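Hypothetical protein TT1465 (Thermus thermophilus, PDB 1WEK) is of unknown function but belongs to the SLOG clan, with a Rossmann-like alpha/beta fold, and forms a six-chain assembly. Local coordinates at residues Phe48-His52 with Pro53-Ala57; Arg63-Glu67 with Ala68-Val72; Leu145-Leu148 with Ser149-Leu152. All blocks are in the same frame, centred on the assembly; numbering follows the deposited sequence.

Contact 1 of 3, residues Phe48-His52 with Pro53-Ala57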
loop_
_atom_site.group_PDB
_atom_site.type_symbol
_atom_site.label_atom_id
_atom_site.label_comp_id
_atom_site.label_asym_id
_atom_site.label_seq_id
_atom_site.Cartn_x
_atom_site.Cartn_y
_atom_site.Cartn_z
ATOM N N PHE A 48 -37.876 -6.974 15.247
ATOM C CA PHE A 48 -39.234 -7.380 14.892
ATOM C C PHE A 48 -39.161 -8.722 14.148
ATOM O O PHE A 48 -38.823 -8.772 12.966
ATOM C CB PHE A 48 -39.886 -6.310 14.001
ATOM C CG PHE A 48 -40.008 -4.955 14.656
ATOM C CD1 PHE A 48 -40.235 -3.814 13.885
ATOM C CD2 PHE A 48 -39.913 -4.817 16.041
ATOM C CE1 PHE A 48 -40.362 -2.566 14.478
ATOM C CE2 PHE A 48 -40.040 -3.565 16.652
ATOM C CZ PHE A 48 -40.266 -2.434 15.866
ATOM N N GLY A 49 -39.475 -9.809 14.847
ATOM C CA GLY A 49 -39.406 -11.127 14.235
ATOM C C GLY A 49 -40.639 -11.647 13.510
ATOM O O GLY A 49 -41.598 -10.920 13.267
ATOM N N GLU A 50 -40.606 -12.927 13.154
ATOM C CA GLU A 50 -41.718 -13.554 12.448
ATOM C C GLU A 50 -43.042 -13.263 13.128
ATOM O O GLU A 50 -43.150 -13.363 14.348
ATOM C CB GLU A 50 -41.513 -15.063 12.388
ATOM C CG GLU A 50 -41.309 -15.591 10.996
ATOM C CD GLU A 50 -41.337 -17.101 10.948
ATOM O OE1 GLU A 50 -40.491 -17.732 11.615
ATOM O OE2 GLU A 50 -42.208 -17.654 10.244
ATOM N N GLY A 51 -44.052 -12.904 12.340
ATOM C CA GLY A 51 -45.361 -12.604 12.905
ATOM C C GLY A 51 -45.642 -11.116 13.035
ATOM O O GLY A 51 -46.794 -10.674 12.968
ATOM N N HIS A 52 -44.572 -10.348 13.226
ATOM C CA HIS A 52 -44.647 -8.903 13.365
ATOM C C HIS A 52 -44.927 -8.294 11.983
ATOM O O HIS A 52 -44.395 -8.762 10.976
ATOM C CB HIS A 52 -43.310 -8.398 13.927
ATOM C CG HIS A 52 -43.339 -6.976 14.394
ATOM N ND1 HIS A 52 -43.412 -5.906 13.528
ATOM C CD2 HIS A 52 -43.310 -6.449 15.643
ATOM C CE1 HIS A 52 -43.427 -4.782 14.221
ATOM N NE2 HIS A 52 -43.366 -5.082 15.506
ATOM N N PRO A 53 -45.764 -7.244 11.919
ATOM C CA PRO A 53 -46.113 -6.577 10.659
ATOM C C PRO A 53 -44.895 -6.179 9.813
ATOM O O PRO A 53 -44.898 -6.331 8.590
ATOM C CB PRO A 53 -46.901 -5.357 11.126
ATOM C CG PRO A 53 -47.509 -5.817 12.372
ATOM C CD PRO A 53 -46.397 -6.551 13.051
ATOM N N ALA A 54 -43.860 -5.662 10.467
ATOM C CA ALA A 54 -42.652 -5.246 9.764
ATOM C C ALA A 54 -41.957 -6.436 9.125
ATOM O O ALA A 54 -41.389 -6.324 8.042
ATOM C CB ALA A 54 -41.715 -4.554 10.718
ATOM N N TYR A 55 -42.014 -7.586 9.788
ATOM C CA TYR A 55 -41.365 -8.781 9.280
ATOM C C TYR A 55 -42.098 -9.312 8.057
ATOM O O TYR A 55 -41.490 -9.589 7.025
ATOM C CB TYR A 55 -41.345 -9.856 10.359
ATOM C CG TYR A 55 -40.572 -11.093 9.965
ATOM C CD1 TYR A 55 -39.260 -11.278 10.392
ATOM C CD2 TYR A 55 -41.152 -12.081 9.164
ATOM C CE1 TYR A 55 -38.539 -12.414 10.043
ATOM C CE2 TYR A 55 -40.441 -13.224 8.805
ATOM C CZ TYR A 55 -39.134 -13.381 9.251
ATOM O OH TYR A 55 -38.417 -14.497 8.901
ATOM N N GLU A 56 -43.412 -9.450 8.171
ATOM C CA GLU A 56 -44.197 -9.961 7.062
ATOM C C GLU A 56 -44.030 -9.044 5.856
ATOM O O GLU A 56 -43.776 -9.508 4.741
ATOM C CB GLU A 56 -45.678 -10.077 7.454
ATOM C CG GLU A 56 -45.920 -11.008 8.649
ATOM C CD GLU A 56 -45.089 -12.293 8.578
ATOM O OE1 GLU A 56 -45.216 -13.050 7.584
ATOM O OE2 GLU A 56 -44.306 -12.546 9.524
ATOM N N ALA A 57 -44.153 -7.743 6.087
ATOM C CA ALA A 57 -44.005 -6.771 5.011
ATOM C C ALA A 57 -42.626 -6.932 4.381
ATOM O O ALA A 57 -42.478 -6.885 3.158
ATOM C CB ALA A 57 -44.175 -5.361 5.555
#
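A type II beta turn from Gly49 to His52 runs straight into helix 53-68, and His52 O accepts from Glu56 N (3.1 Å) as the first full helical bond. Gly51 suits the turn's third position, since its positive phi would press a CB against the preceding carbonyl. His52 is the N-cap. With CG anti to the backbone N (chi1 -168°), its imidazole presents an edge to the first turn, and His52 ND1 accepts from Ala54 N at 3.1 Å in the ring plane. Glu56 reaches back the other way: its chain bends at chi2, and Glu56 OE2 accepts from Gly51 N at 2.9 Å on the anti side, 28° out of the carboxylate plane. Tyr55 lays a ring face against the turn, with Glu50 CA 3.6 Å from the ring centroid in a CH-pi contact, while Glu50 CG rests on Tyr55 CE2 at 3.3 Å. At the buried end, Phe48 CD1 meets the small methyl CB of Ala54 at 3.6 Å, and Phe48 also packs on Ala188 of the second subunit. Together these make a histidine N-cap at the head of helix 53-68, with a side-chain bond from Glu56 to the turn backbone.

Contact 2 of 3, residues Arg63-Glu67 with Ala68-Val72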
loop_
_atom_site.group_PDB
_atom_site.type_symbol
_atom_site.label_atom_id
_atom_site.label_comp_id
_atom_site.label_asym_id
_atom_site.label_seq_id
_atom_site.Cartn_x
_atom_site.Cartn_y
_atom_site.Cartn_z
ATOM N N ARG A 63 -39.420 -10.844 -1.462
ATOM C CA ARG A 63 -39.922 -11.720 -2.508
ATOM C C ARG A 63 -40.275 -10.950 -3.803
ATOM O O ARG A 63 -39.986 -11.414 -4.914
ATOM C CB ARG A 63 -41.158 -12.464 -1.999
ATOM C CG ARG A 63 -41.919 -13.192 -3.079
ATOM C CD ARG A 63 -43.411 -13.089 -2.828
ATOM N NE ARG A 63 -43.901 -14.134 -1.942
ATOM C CZ ARG A 63 -44.905 -13.982 -1.085
ATOM N NH1 ARG A 63 -45.531 -12.813 -0.975
ATOM N NH2 ARG A 63 -45.311 -15.017 -0.365
ATOM N N ALA A 64 -40.906 -9.786 -3.664
ATOM C CA ALA A 64 -41.286 -9.000 -4.840
ATOM C C ALA A 64 -40.072 -8.524 -5.641
ATOM O O ALA A 64 -40.036 -8.653 -6.869
ATOM C CB ALA A 64 -42.115 -7.829 -4.428
ATOM N N LEU A 65 -39.072 -7.989 -4.953
ATOM C CA LEU A 65 -37.880 -7.503 -5.645
ATOM C C LEU A 65 -37.172 -8.603 -6.445
ATOM O O LEU A 65 -36.754 -8.383 -7.576
ATOM C CB LEU A 65 -36.931 -6.879 -4.644
ATOM C CG LEU A 65 -37.460 -5.597 -4.003
ATOM C CD1 LEU A 65 -36.703 -5.325 -2.707
ATOM C CD2 LEU A 65 -37.314 -4.445 -4.994
ATOM N N ALA A 66 -37.036 -9.782 -5.854
ATOM C CA ALA A 66 -36.411 -10.915 -6.534
ATOM C C ALA A 66 -37.218 -11.252 -7.784
ATOM O O ALA A 66 -36.665 -11.457 -8.870
ATOM C CB ALA A 66 -36.378 -12.115 -5.614
ATOM N N GLU A 67 -38.536 -11.299 -7.628
ATOM C CA GLU A 67 -39.410 -11.615 -8.750
ATOM C C GLU A 67 -39.188 -10.614 -9.882
ATOM O O GLU A 67 -39.038 -11.000 -11.049
ATOM C CB GLU A 67 -40.876 -11.600 -8.295
ATOM C CG GLU A 67 -41.333 -12.882 -7.595
ATOM C CD GLU A 67 -42.700 -12.720 -6.921
ATOM O OE1 GLU A 67 -43.262 -13.722 -6.418
ATOM O OE2 GLU A 67 -43.212 -11.582 -6.882
ATOM N N ALA A 68 -39.156 -9.330 -9.531
ATOM C CA ALA A 68 -38.952 -8.259 -10.509
ATOM C C ALA A 68 -37.544 -8.268 -11.105
ATOM O O ALA A 68 -37.257 -7.560 -12.077
ATOM C CB ALA A 68 -39.230 -6.914 -9.865
ATOM N N GLY A 69 -36.656 -9.059 -10.521
ATOM C CA GLY A 69 -35.308 -9.118 -11.040
ATOM C C GLY A 69 -34.224 -8.380 -10.272
ATOM O O GLY A 69 -33.116 -8.238 -10.786
ATOM N N PHE A 70 -34.518 -7.891 -9.069
ATOM C CA PHE A 70 -33.491 -7.201 -8.274
ATOM C C PHE A 70 -32.859 -8.137 -7.247
ATOM O O PHE A 70 -33.438 -9.164 -6.868
ATOM C CB PHE A 70 -34.069 -6.012 -7.493
ATOM C CG PHE A 70 -34.671 -4.949 -8.348
ATOM C CD1 PHE A 70 -36.018 -4.993 -8.682
ATOM C CD2 PHE A 70 -33.886 -3.920 -8.844
ATOM C CE1 PHE A 70 -36.577 -4.032 -9.496
ATOM C CE2 PHE A 70 -34.431 -2.944 -9.668
ATOM C CZ PHE A 70 -35.778 -2.997 -9.997
ATOM N N GLY A 71 -31.658 -7.776 -6.811
ATOM C CA GLY A 71 -30.988 -8.525 -5.769
ATOM C C GLY A 71 -31.154 -7.634 -4.541
ATOM O O GLY A 71 -31.184 -6.407 -4.669
ATOM N N VAL A 72 -31.308 -8.216 -3.358
ATOM C CA VAL A 72 -31.445 -7.394 -2.167
ATOM C C VAL A 72 -30.162 -7.450 -1.359
ATOM O O VAL A 72 -29.490 -8.490 -1.305
ATOM C CB VAL A 72 -32.627 -7.840 -1.268
ATOM C CG1 VAL A 72 -33.925 -7.713 -2.029
ATOM C CG2 VAL A 72 -32.423 -9.267 -0.783
#
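The last turn of helix 53-68 ends in a Schellman motif at Gly69, after which the chain reverses toward strand 71-74. Ala68 N still makes a regular helical bond to Ala64 O at 2.9 Å, but beyond it the pattern changes. Phe70 N reaches back five residues to Leu65 O (2.7 Å), and Gly69 N turns to Ala66 O at 2.9 Å, meeting it from above the carbonyl plane rather than along a lone pair. Gly69 has a phi of 104°, at which a CB would be jammed against the carbonyl O of Ala68, so glycine fits this exit where other residues would be strained. The turn closes the helix of the beta-alpha-beta unit formed by strand 39-43, helix 53-68 and strand 71-74.

Leu65 carries the side-chain packing. Its CG lies anti to the carbonyl carbon (chi1 -67°), and its two methyls divide between two partners: Leu65 CD2 touches Phe70 CD1 at 3.9 Å, while Leu65 CD1 meets Val72 CG1 at 3.7 Å. A branched leucine can thus bridge the residue just past the turn and the second residue of the strand. Leu210 of helix 203-211 packs on both Leu65 and Phe70, extending the apolar cluster. Small alanines suit the helix faces nearby: Ala64 and Ala68 lie against Val207 of the same helix. The edge of the Phe70 ring is turned to the backbone, with Leu65 O close to the ring plane and 3.6 Å from Phe70 CD1. Ala66 CA directs its hydrogen at Phe70 O, a C-H...O contact of 3.5 Å.

Contact 3 of 3, residues Leu145-Leu148 with Ser149-Leu152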
loop_
_atom_site.group_PDB
_atom_site.type_symbol
_atom_site.label_atom_id
_atom_site.label_comp_id
_atom_site.label_asym_id
_atom_site.label_seq_id
_atom_site.Cartn_x
_atom_site.Cartn_y
_atom_site.Cartn_z
ATOM N N LEU A 145 -32.335 4.298 11.388
ATOM C CA LEU A 145 -32.347 5.754 11.353
ATOM C C LEU A 145 -30.999 6.250 10.850
ATOM O O LEU A 145 -30.925 7.146 10.013
ATOM C CB LEU A 145 -32.639 6.293 12.744
ATOM C CG LEU A 145 -32.814 7.796 13.001
ATOM C CD1 LEU A 145 -31.480 8.384 13.108
ATOM C CD2 LEU A 145 -33.607 8.511 11.916
ATOM N N ASP A 146 -29.939 5.646 11.364
ATOM C CA ASP A 146 -28.568 5.975 10.972
ATOM C C ASP A 146 -28.355 5.795 9.453
ATOM O O ASP A 146 -27.729 6.634 8.805
ATOM C CB ASP A 146 -27.607 5.097 11.782
ATOM C CG ASP A 146 -26.160 5.172 11.302
ATOM O OD1 ASP A 146 -25.721 6.189 10.728
ATOM O OD2 ASP A 146 -25.444 4.187 11.534
ATOM N N GLU A 147 -28.875 4.715 8.878
ATOM C CA GLU A 147 -28.726 4.512 7.435
ATOM C C GLU A 147 -29.555 5.540 6.668
ATOM O O GLU A 147 -29.117 6.069 5.652
ATOM C CB GLU A 147 -29.184 3.108 7.025
ATOM C CG GLU A 147 -28.178 2.007 7.303
ATOM C CD GLU A 147 -26.927 2.091 6.416
ATOM O OE1 GLU A 147 -25.958 1.354 6.714
ATOM O OE2 GLU A 147 -26.905 2.874 5.429
ATOM N N LEU A 148 -30.757 5.823 7.163
ATOM C CA LEU A 148 -31.650 6.778 6.510
ATOM C C LEU A 148 -31.064 8.187 6.486
ATOM O O LEU A 148 -30.998 8.832 5.418
ATOM C CB LEU A 148 -32.997 6.828 7.228
ATOM C CG LEU A 148 -34.222 7.323 6.448
ATOM C CD1 LEU A 148 -35.225 7.886 7.430
ATOM C CD2 LEU A 148 -33.857 8.380 5.433
ATOM N N SER A 149 -30.636 8.663 7.656
ATOM C CA SER A 149 -30.092 10.006 7.734
ATOM C C SER A 149 -28.830 10.130 6.895
ATOM O O SER A 149 -28.597 11.174 6.290
ATOM C CB SER A 149 -29.849 10.446 9.207
ATOM O OG SER A 149 -28.828 9.712 9.852
ATOM N N GLU A 150 -28.032 9.068 6.813
ATOM C CA GLU A 150 -26.826 9.153 6.000
ATOM C C GLU A 150 -27.134 9.336 4.516
ATOM O O GLU A 150 -26.563 10.229 3.867
ATOM C CB GLU A 150 -25.925 7.921 6.142
ATOM C CG GLU A 150 -24.704 8.056 5.231
ATOM C CD GLU A 150 -23.667 6.953 5.367
ATOM O OE1 GLU A 150 -23.937 5.806 4.945
ATOM O OE2 GLU A 150 -22.566 7.246 5.888
ATOM N N VAL A 151 -28.019 8.489 3.976
ATOM C CA VAL A 151 -28.362 8.571 2.563
ATOM C C VAL A 151 -29.041 9.896 2.227
ATOM O O VAL A 151 -28.816 10.440 1.150
ATOM C CB VAL A 151 -29.281 7.390 2.093
ATOM C CG1 VAL A 151 -28.622 6.056 2.409
ATOM C CG2 VAL A 151 -30.647 7.472 2.748
ATOM N N LEU A 152 -29.864 10.417 3.140
ATOM C CA LEU A 152 -30.536 11.689 2.894
ATOM C C LEU A 152 -29.512 12.787 2.695
ATOM O O LEU A 152 -29.641 13.606 1.784
ATOM C CB LEU A 152 -31.479 12.047 4.049
ATOM C CG LEU A 152 -32.741 11.169 4.062
ATOM C CD1 LEU A 152 -33.713 11.658 5.110
ATOM C CD2 LEU A 152 -33.403 11.216 2.683
HETATM O O HOH W 1 -25.116 3.806 3.672
#
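Leu148 holds CG anti to its own N (chi1 -157°), whereas Leu152 sets its CG anti to the carbonyl carbon (chi1 -73°), and these choices bring the two branched ends together one helical turn apart. Leu148 CD2 is modelled 3.3 Å from Leu152 CD1, a contact so short that the exact placing of Leu148 CD2 is doubtful. In the backbone Leu152 N donates to Leu148 O at 3.0 Å, within the regular run of i to i+4 bonds. Leu148 also packs on Trp173 and Leu176 of helix 170-185, while Val151 turns to Phe135 and Phe137 of strand 132-137, so compact apolar side chains suit these buried faces.

On another side the helix is acidic. Glu147 and Glu150 run side by side with carboxylate planes 77° apart, and a water lies 2.7 Å from Glu147 OE2 and 2.6 Å from Glu150 OE1, within hydrogen-bonding reach of both and probably easing the approach of two like charges. Glu150 OE2 forms a salt bridge with Lys125 of the second subunit, which probably stabilises its negative charge, and Asp146 pairs with Lys125 of its own chain. Ser149, small enough for a close interface, hydrogen-bonds through OG to Ser149 OG of the second subunit. This is a crossover helix of a Rossmann-like beta-alpha-beta unit, between strands 132-137 and 165-168, that packs on the sheet with one face and joins two subunits with another.

Contacts 1 and 2 hold the two ends of helix 53-68, with centres 19 Å apart: the first caps its N-terminus after strand 39-43, the second closes its C-terminus before strand 71-74. Both are partly buried and depend on glycines with positive phi, but the first adds side-chain acceptors to its backbone bonds, whereas the second relies on backbone carbonyls. Contact 3 differs in kind. It is wholly buried in the middle of helix 142-156, its centre about 9 Å from the centre of the chain, and combines regular helical bonding with apolar packing and intersubunit polar pairs. Contact 1 meets the second subunit at a single residue, whereas contact 2 touches no other chain.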